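Local atomic coordinates of tryptophane-5-halogenase (Microbispora sp. ATCC PTA-5024, PDB entry 5UAO), a protein that acts as a flavin-dependent halogenase, probably placing chlorine at the 5-position of a tryptophan in the lanthipeptide NAI-107 during its biosynthesis. Residues 73-78 with 354-359; 100-105 with 171-176. All blocks are in the same frame, centred on the assembly; numbering follows the deposited sequence.

Contact 1 (73-78 with 354-359); sequences ATVSYM and LESSGL. With FAD (flavin-adenine dinucleotide), chain E.
T74 and M78 meet L359 through apolar groups from two directions. Methyl CG2 of T74 presses on L359 CD2 at 3.5 Å, a tight fit; with OG1 between the backbone N and the carbonyl carbon (chi1 65°), the methyl is left to meet the leucine while the hydroxyl bonds to Y174 O. The M78 chain, bent at chi2, crosses L359 at about a right angle, its CE lying 4.0 Å from L359 CB and its SD beside the leucine's carbonyl O. Side chains also rest on backbone: V75 CG1 sits 3.6 Å from S356 O, and S356 CB lies 3.2 Å from A73 O.

The two loops lead into helices 76-85 and 358-372 and form the pyrimidine end of the flavin pocket in this tryptophan halogenase fold, gripping the isoalloxazine through main-chain atoms. A73 brackets the imide edge, its N donating to FAD O4 while its O receives FAD N3 at 2.7 Å. L359 N donates to FAD O2, also at 2.7 Å. Because this amide lies near the N-terminal end of its helix, the helix dipole would probably steady negative charge on the pyrimidine ring when the flavin is reduced. G358 packs so close to FAD N1 that a side-chain carbon would clash there. E355 OE2 bonds to H404 NE2 of helix 383-406.

Contact 2 (100-105 with 171-176); sequences TWKLGI and PFAYHM
H175 meets T100 at its ring edge and K102 over one face. Its ND1 donates to T100 OG1 at 3.2 Å, the hydroxyl lying near the ring plane, and a water that donates to W101 O also bonds to ND1. NE2 is taken by T274 OG1, while T100 OG1 has a further partner in P288 O. K102 CB lies 3.7 Å from the ring centroid, a CH-pi contact; K102 CG, anti to the backbone N (chi1 180°), continues past NE2. A leucine in place of H175 would probably leave T274 OG1 without this mate and remove the flat surface under K102.

Among the aromatics, the edge of F172 points at the face of W101 in a T-shaped pair, CE2 approaching CD1 at 3.9 Å with the planes at 59°. W101 CD1 also meets Y174 CD1 near the planes of both rings, and L103 CD2 touches F172 CB.

The backbones join by four hydrogen bonds: T100 and H175 exchange two, and K102 and A173 another two, flanking the non-hydrogen-bonded pair W101-Y174. Strands 100-102 and 173-175 thus form a strongly twisted, two-stranded antiparallel sheet within the tryptophan halogenase fold.

Contact 2 is nested along the chain inside the loop closed by contact 1, and their centres lie 9 Å apart. T74 is the main joint: its O probably accepts a hydrogen bond from K102 NZ at 2.9 Å, and its N probably donates to Y174 O at 3.1 Å. Its CG2 also packs on M176 CE, on the far end of 171-176. The extended lysine runs from the little sheet to the flavin-holding loops, where NZ also comes 2.9 Å from S356 OG. The K102 side chain stays about 7 Å from the FAD, consistent with the lysine that tryptophan halogenases place between flavin and substrate.

Contact 1 (73-78 with 354-359)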
loop_
_atom_site.group_PDB
_atom_site.type_symbol
_atom_site.label_atom_id
_atom_site.label_comp_id
_atom_site.label_asym_id
_atom_site.label_seq_id
_atom_site.Cartn_x
_atom_site.Cartn_y
_atom_site.Cartn_z
ATOM N N ALA A 73 3.295 1.543 -27.205
ATOM C CA ALA A 73 4.328 1.912 -26.249
ATOM C C ALA A 73 4.049 1.210 -24.918
ATOM O O ALA A 73 2.899 1.024 -24.567
ATOM C CB ALA A 73 4.399 3.430 -26.021
ATOM N N THR A 74 5.084 0.912 -24.154
ATOM C CA THR A 74 4.886 0.240 -22.879
ATOM C C THR A 74 5.711 0.879 -21.777
ATOM O O THR A 74 6.328 1.949 -21.936
ATOM C CB THR A 74 5.198 -1.300 -22.978
ATOM O OG1 THR A 74 6.588 -1.508 -23.271
ATOM C CG2 THR A 74 4.481 -1.898 -24.122
ATOM N N VAL A 75 5.714 0.223 -20.629
ATOM C CA VAL A 75 6.517 0.662 -19.474
ATOM C C VAL A 75 7.547 -0.438 -19.145
ATOM O O VAL A 75 7.422 -1.590 -19.608
ATOM C CB VAL A 75 5.638 0.965 -18.228
ATOM C CG1 VAL A 75 4.670 2.088 -18.457
ATOM C CG2 VAL A 75 4.930 -0.282 -17.714
ATOM N N SER A 76 8.480 -0.106 -18.256
ATOM C CA SER A 76 9.614 -0.945 -17.982
ATOM C C SER A 76 9.214 -2.340 -17.494
ATOM O O SER A 76 9.793 -3.380 -17.930
ATOM C CB SER A 76 10.595 -0.217 -17.055
ATOM O OG SER A 76 9.943 -0.107 -15.831
ATOM N N TYR A 77 8.158 -2.434 -16.713
ATOM C CA TYR A 77 7.674 -3.739 -16.214
ATOM C C TYR A 77 7.358 -4.755 -17.291
ATOM O O TYR A 77 7.514 -5.995 -17.147
ATOM C CB TYR A 77 6.421 -3.492 -15.379
ATOM C CG TYR A 77 5.903 -4.705 -14.696
ATOM C CD1 TYR A 77 6.546 -5.168 -13.550
ATOM C CD2 TYR A 77 4.787 -5.404 -15.167
ATOM C CE1 TYR A 77 6.102 -6.286 -12.860
ATOM C CE2 TYR A 77 4.346 -6.555 -14.498
ATOM C CZ TYR A 77 5.025 -6.991 -13.347
ATOM O OH TYR A 77 4.675 -8.091 -12.608
ATOM N N MET A 78 6.857 -4.225 -18.407
ATOM C CA MET A 78 6.413 -5.074 -19.493
ATOM C C MET A 78 7.563 -5.878 -20.054
ATOM O O MET A 78 7.359 -6.995 -20.607
ATOM C CB MET A 78 5.763 -4.260 -20.601
ATOM C CG MET A 78 4.802 -5.049 -21.424
ATOM S SD MET A 78 3.395 -5.674 -20.485
ATOM C CE MET A 78 2.630 -6.760 -21.672
ATOM N N LEU A 354 -1.845 8.328 -22.720
ATOM C CA LEU A 354 -0.835 9.348 -22.337
ATOM C C LEU A 354 0.381 8.840 -21.464
ATOM O O LEU A 354 1.510 9.405 -21.409
ATOM C CB LEU A 354 -1.609 10.492 -21.691
ATOM C CG LEU A 354 -1.008 11.867 -21.520
ATOM C CD1 LEU A 354 -0.399 12.437 -22.776
ATOM C CD2 LEU A 354 -2.158 12.755 -21.045
ATOM N N GLU A 355 0.164 7.796 -20.719
ATOM C CA GLU A 355 1.271 7.183 -19.901
ATOM C C GLU A 355 1.555 5.710 -20.225
ATOM O O GLU A 355 2.181 4.988 -19.422
ATOM C CB GLU A 355 0.939 7.363 -18.420
ATOM C CG GLU A 355 1.095 8.802 -17.958
ATOM C CD GLU A 355 2.540 9.209 -17.729
ATOM O OE1 GLU A 355 3.435 8.327 -17.859
ATOM O OE2 GLU A 355 2.792 10.422 -17.520
ATOM N N SER A 356 1.043 5.270 -21.383
ATOM C CA SER A 356 0.950 3.839 -21.801
ATOM C C SER A 356 0.777 2.807 -20.718
ATOM O O SER A 356 1.627 1.979 -20.442
ATOM C CB SER A 356 2.117 3.427 -22.680
ATOM O OG SER A 356 3.254 4.031 -22.255
ATOM N N SER A 357 -0.333 2.918 -20.054
ATOM C CA SER A 357 -0.695 1.985 -19.038
ATOM C C SER A 357 -1.491 0.790 -19.581
ATOM O O SER A 357 -1.757 -0.111 -18.838
ATOM C CB SER A 357 -1.592 2.717 -18.047
ATOM O OG SER A 357 -2.531 3.471 -18.754
ATOM N N GLY A 358 -1.924 0.783 -20.846
ATOM C CA GLY A 358 -2.812 -0.285 -21.356
ATOM C C GLY A 358 -2.265 -1.697 -21.176
ATOM O O GLY A 358 -2.910 -2.541 -20.529
ATOM N N LEU A 359 -1.080 -1.933 -21.734
ATOM C CA LEU A 359 -0.386 -3.224 -21.671
ATOM C C LEU A 359 0.013 -3.594 -20.225
ATOM O O LEU A 359 -0.056 -4.762 -19.807
ATOM C CB LEU A 359 0.824 -3.256 -22.584
ATOM C CG LEU A 359 0.585 -3.919 -23.977
ATOM C CD1 LEU A 359 -0.724 -3.596 -24.537
ATOM C CD2 LEU A 359 1.612 -3.591 -25.037
HETATM P PA FAD E . -9.125 -5.532 -29.218
HETATM O O1A FAD E . -7.731 -5.285 -29.795
HETATM O O2A FAD E . -10.314 -4.591 -29.494
HETATM O O5B FAD E . -9.560 -7.056 -29.495
HETATM C C5B FAD E . -10.870 -7.569 -29.372
HETATM C C4B FAD E . -10.858 -8.978 -29.937
HETATM O O4B FAD E . -12.148 -9.450 -29.539
HETATM C C3B FAD E . -10.765 -9.144 -31.468
HETATM O O3B FAD E . -9.877 -10.301 -31.879
HETATM C C2B FAD E . -12.214 -9.417 -31.886
HETATM O O2B FAD E . -12.382 -10.201 -33.136
HETATM C C1B FAD E . -12.721 -10.153 -30.646
HETATM N N9A FAD E . -14.203 -10.152 -30.583
HETATM C C8A FAD E . -15.008 -9.083 -30.310
HETATM N N7A FAD E . -16.309 -9.485 -30.322
HETATM C C5A FAD E . -16.314 -10.806 -30.628
HETATM C C6A FAD E . -17.357 -11.798 -30.858
HETATM N N6A FAD E . -18.670 -11.442 -30.729
HETATM N N1A FAD E . -16.971 -13.035 -31.133
HETATM C C2A FAD E . -15.679 -13.405 -31.232
HETATM N N3A FAD E . -14.684 -12.534 -31.059
HETATM C C4A FAD E . -14.954 -11.248 -30.766
HETATM N N1 FAD E . -1.835 0.469 -24.704
HETATM C C2 FAD E . -0.489 0.535 -24.431
HETATM O O2 FAD E . 0.046 -0.285 -23.617
HETATM N N3 FAD E . 0.310 1.460 -25.030
HETATM C C4 FAD E . -0.145 2.364 -25.920
HETATM O O4 FAD E . 0.681 3.198 -26.408
HETATM C C4X FAD E . -1.608 2.331 -26.256
HETATM N N5 FAD E . -2.204 3.230 -27.090
HETATM C C5X FAD E . -3.526 3.187 -27.378
HETATM C C6 FAD E . -4.066 4.135 -28.238
HETATM C C7 FAD E . -5.418 4.148 -28.532
HETATM C C7M FAD E . -6.034 5.138 -29.476
HETATM C C8 FAD E . -6.289 3.115 -27.977
HETATM C C8M FAD E . -7.765 3.134 -28.320
HETATM C C9 FAD E . -5.756 2.175 -27.112
HETATM C C9A FAD E . -4.407 2.156 -26.752
HETATM N N10 FAD E . -3.853 1.194 -25.837
HETATM C C10 FAD E . -2.449 1.298 -25.578
HETATM C "C1'" FAD E . -4.575 0.044 -25.211
HETATM C "C2'" FAD E . -4.088 -1.203 -26.093
HETATM O "O2'" FAD E . -4.372 -0.753 -27.412
HETATM C "C3'" FAD E . -4.711 -2.619 -26.366
HETATM O "O3'" FAD E . -4.294 -3.433 -27.526
HETATM C "C4'" FAD E . -6.071 -2.417 -26.968
HETATM O "O4'" FAD E . -6.441 -1.005 -26.963
HETATM C "C5'" FAD E . -6.972 -3.440 -26.277
HETATM O "O5'" FAD E . -6.666 -4.733 -26.713
HETATM P P FAD E . -7.922 -5.774 -26.584
HETATM O O1P FAD E . -8.573 -5.616 -25.278
HETATM O O2P FAD E . -7.241 -7.102 -26.891
HETATM O O3P FAD E . -9.087 -5.423 -27.585
#

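Contact 2 (100-105 with 171-176)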
loop_
_atom_site.group_PDB
_atom_site.type_symbol
_atom_site.label_atom_id
_atom_site.label_comp_id
_atom_site.label_asym_id
_atom_site.label_seq_id
_atom_site.Cartn_x
_atom_site.Cartn_y
_atom_site.Cartn_z
ATOM N N THR A 100 11.823 -0.897 -30.740
ATOM C CA THR A 100 12.669 0.192 -30.318
ATOM C C THR A 100 12.548 0.465 -28.819
ATOM O O THR A 100 11.747 -0.180 -28.092
ATOM C CB THR A 100 12.351 1.480 -31.066
ATOM O OG1 THR A 100 11.002 1.761 -30.851
ATOM C CG2 THR A 100 12.578 1.289 -32.527
ATOM N N TRP A 101 13.354 1.402 -28.350
ATOM C CA TRP A 101 13.540 1.593 -26.966
ATOM C C TRP A 101 12.910 2.888 -26.522
ATOM O O TRP A 101 13.017 3.924 -27.202
ATOM C CB TRP A 101 15.018 1.584 -26.542
ATOM C CG TRP A 101 15.698 0.265 -26.694
ATOM C CD1 TRP A 101 15.145 -0.981 -26.790
ATOM C CD2 TRP A 101 17.103 0.095 -26.846
ATOM N NE1 TRP A 101 16.173 -1.950 -26.977
ATOM C CE2 TRP A 101 17.364 -1.293 -27.023
ATOM C CE3 TRP A 101 18.169 0.990 -26.852
ATOM C CZ2 TRP A 101 18.675 -1.802 -27.150
ATOM C CZ3 TRP A 101 19.454 0.482 -26.970
ATOM C CH2 TRP A 101 19.687 -0.906 -27.124
ATOM N N LYS A 102 12.326 2.808 -25.340
ATOM C CA LYS A 102 11.647 3.979 -24.695
ATOM C C LYS A 102 12.282 4.227 -23.314
ATOM O O LYS A 102 12.190 3.395 -22.424
ATOM C CB LYS A 102 10.182 3.691 -24.599
ATOM C CG LYS A 102 9.384 4.804 -23.956
ATOM C CD LYS A 102 8.010 4.311 -23.521
ATOM C CE LYS A 102 7.237 5.403 -22.831
ATOM N NZ LYS A 102 5.990 4.836 -22.266
ATOM N N LEU A 103 13.036 5.310 -23.200
ATOM C CA LEU A 103 13.731 5.720 -22.004
ATOM C C LEU A 103 12.800 6.582 -21.153
ATOM O O LEU A 103 13.050 6.846 -19.942
ATOM C CB LEU A 103 14.969 6.569 -22.370
ATOM C CG LEU A 103 16.076 5.860 -23.151
ATOM C CD1 LEU A 103 17.291 6.722 -23.318
ATOM C CD2 LEU A 103 16.438 4.604 -22.419
ATOM N N GLY A 104 11.730 7.003 -21.793
ATOM C CA GLY A 104 10.708 7.816 -21.144
ATOM C C GLY A 104 9.789 8.487 -22.147
ATOM O O GLY A 104 9.644 8.042 -23.289
ATOM N N ILE A 105 9.096 9.525 -21.657
ATOM C CA ILE A 105 8.225 10.326 -22.469
ATOM C C ILE A 105 8.765 11.773 -22.504
ATOM O O ILE A 105 9.092 12.376 -21.459
ATOM C CB ILE A 105 6.792 10.363 -21.913
ATOM C CG1 ILE A 105 6.183 8.969 -21.860
ATOM C CG2 ILE A 105 5.969 11.338 -22.716
ATOM C CD1 ILE A 105 4.856 8.823 -21.147
ATOM N N PRO A 171 16.096 1.256 -15.966
ATOM C CA PRO A 171 14.809 0.717 -16.478
ATOM C C PRO A 171 14.349 1.417 -17.755
ATOM O O PRO A 171 14.527 2.626 -17.874
ATOM C CB PRO A 171 13.864 0.973 -15.338
ATOM C CG PRO A 171 14.747 0.829 -14.141
ATOM C CD PRO A 171 16.016 1.544 -14.525
ATOM N N PHE A 172 13.900 0.628 -18.717
ATOM C CA PHE A 172 13.455 1.124 -20.044
ATOM C C PHE A 172 12.380 0.189 -20.556
ATOM O O PHE A 172 12.188 -0.946 -20.052
ATOM C CB PHE A 172 14.647 1.221 -21.049
ATOM C CG PHE A 172 15.140 -0.167 -21.505
ATOM C CD1 PHE A 172 16.057 -0.894 -20.730
ATOM C CD2 PHE A 172 14.596 -0.765 -22.631
ATOM C CE1 PHE A 172 16.427 -2.184 -21.098
ATOM C CE2 PHE A 172 14.983 -2.044 -23.041
ATOM C CZ PHE A 172 15.916 -2.753 -22.265
ATOM N N ALA A 173 11.698 0.615 -21.622
ATOM C CA ALA A 173 10.567 -0.124 -22.160
ATOM C C ALA A 173 10.696 -0.216 -23.662
ATOM O O ALA A 173 11.711 0.204 -24.253
ATOM C CB ALA A 173 9.279 0.548 -21.780
ATOM N N TYR A 174 9.731 -0.902 -24.260
ATOM C CA TYR A 174 9.728 -1.087 -25.679
ATOM C C TYR A 174 8.675 -0.221 -26.353
ATOM O O TYR A 174 7.560 0.022 -25.826
ATOM C CB TYR A 174 9.386 -2.516 -26.034
ATOM C CG TYR A 174 10.386 -3.597 -25.590
ATOM C CD1 TYR A 174 11.750 -3.435 -25.765
ATOM C CD2 TYR A 174 9.930 -4.825 -25.103
ATOM C CE1 TYR A 174 12.638 -4.426 -25.374
ATOM C CE2 TYR A 174 10.825 -5.860 -24.762
ATOM C CZ TYR A 174 12.182 -5.634 -24.891
ATOM O OH TYR A 174 13.083 -6.653 -24.559
ATOM N N HIS A 175 8.973 0.116 -27.582
ATOM C CA HIS A 175 7.925 0.447 -28.574
ATOM C C HIS A 175 7.862 -0.717 -29.575
ATOM O O HIS A 175 8.921 -1.228 -30.057
ATOM C CB HIS A 175 8.261 1.710 -29.364
ATOM C CG HIS A 175 8.502 2.941 -28.567
ATOM N ND1 HIS A 175 9.700 3.626 -28.624
ATOM C CD2 HIS A 175 7.685 3.705 -27.802
ATOM C CE1 HIS A 175 9.635 4.701 -27.859
ATOM N NE2 HIS A 175 8.411 4.786 -27.378
ATOM N N MET A 176 6.645 -1.163 -29.875
ATOM C CA MET A 176 6.393 -2.392 -30.663
ATOM C C MET A 176 5.290 -2.157 -31.703
ATOM O O MET A 176 4.144 -1.802 -31.358
ATOM C CB MET A 176 5.980 -3.554 -29.758
ATOM C CG MET A 176 6.964 -3.850 -28.645
ATOM S SD MET A 176 6.278 -4.924 -27.377
ATOM C CE MET A 176 5.045 -3.849 -26.672
HETATM O O HOH W 1 12.452 4.508 -29.765
#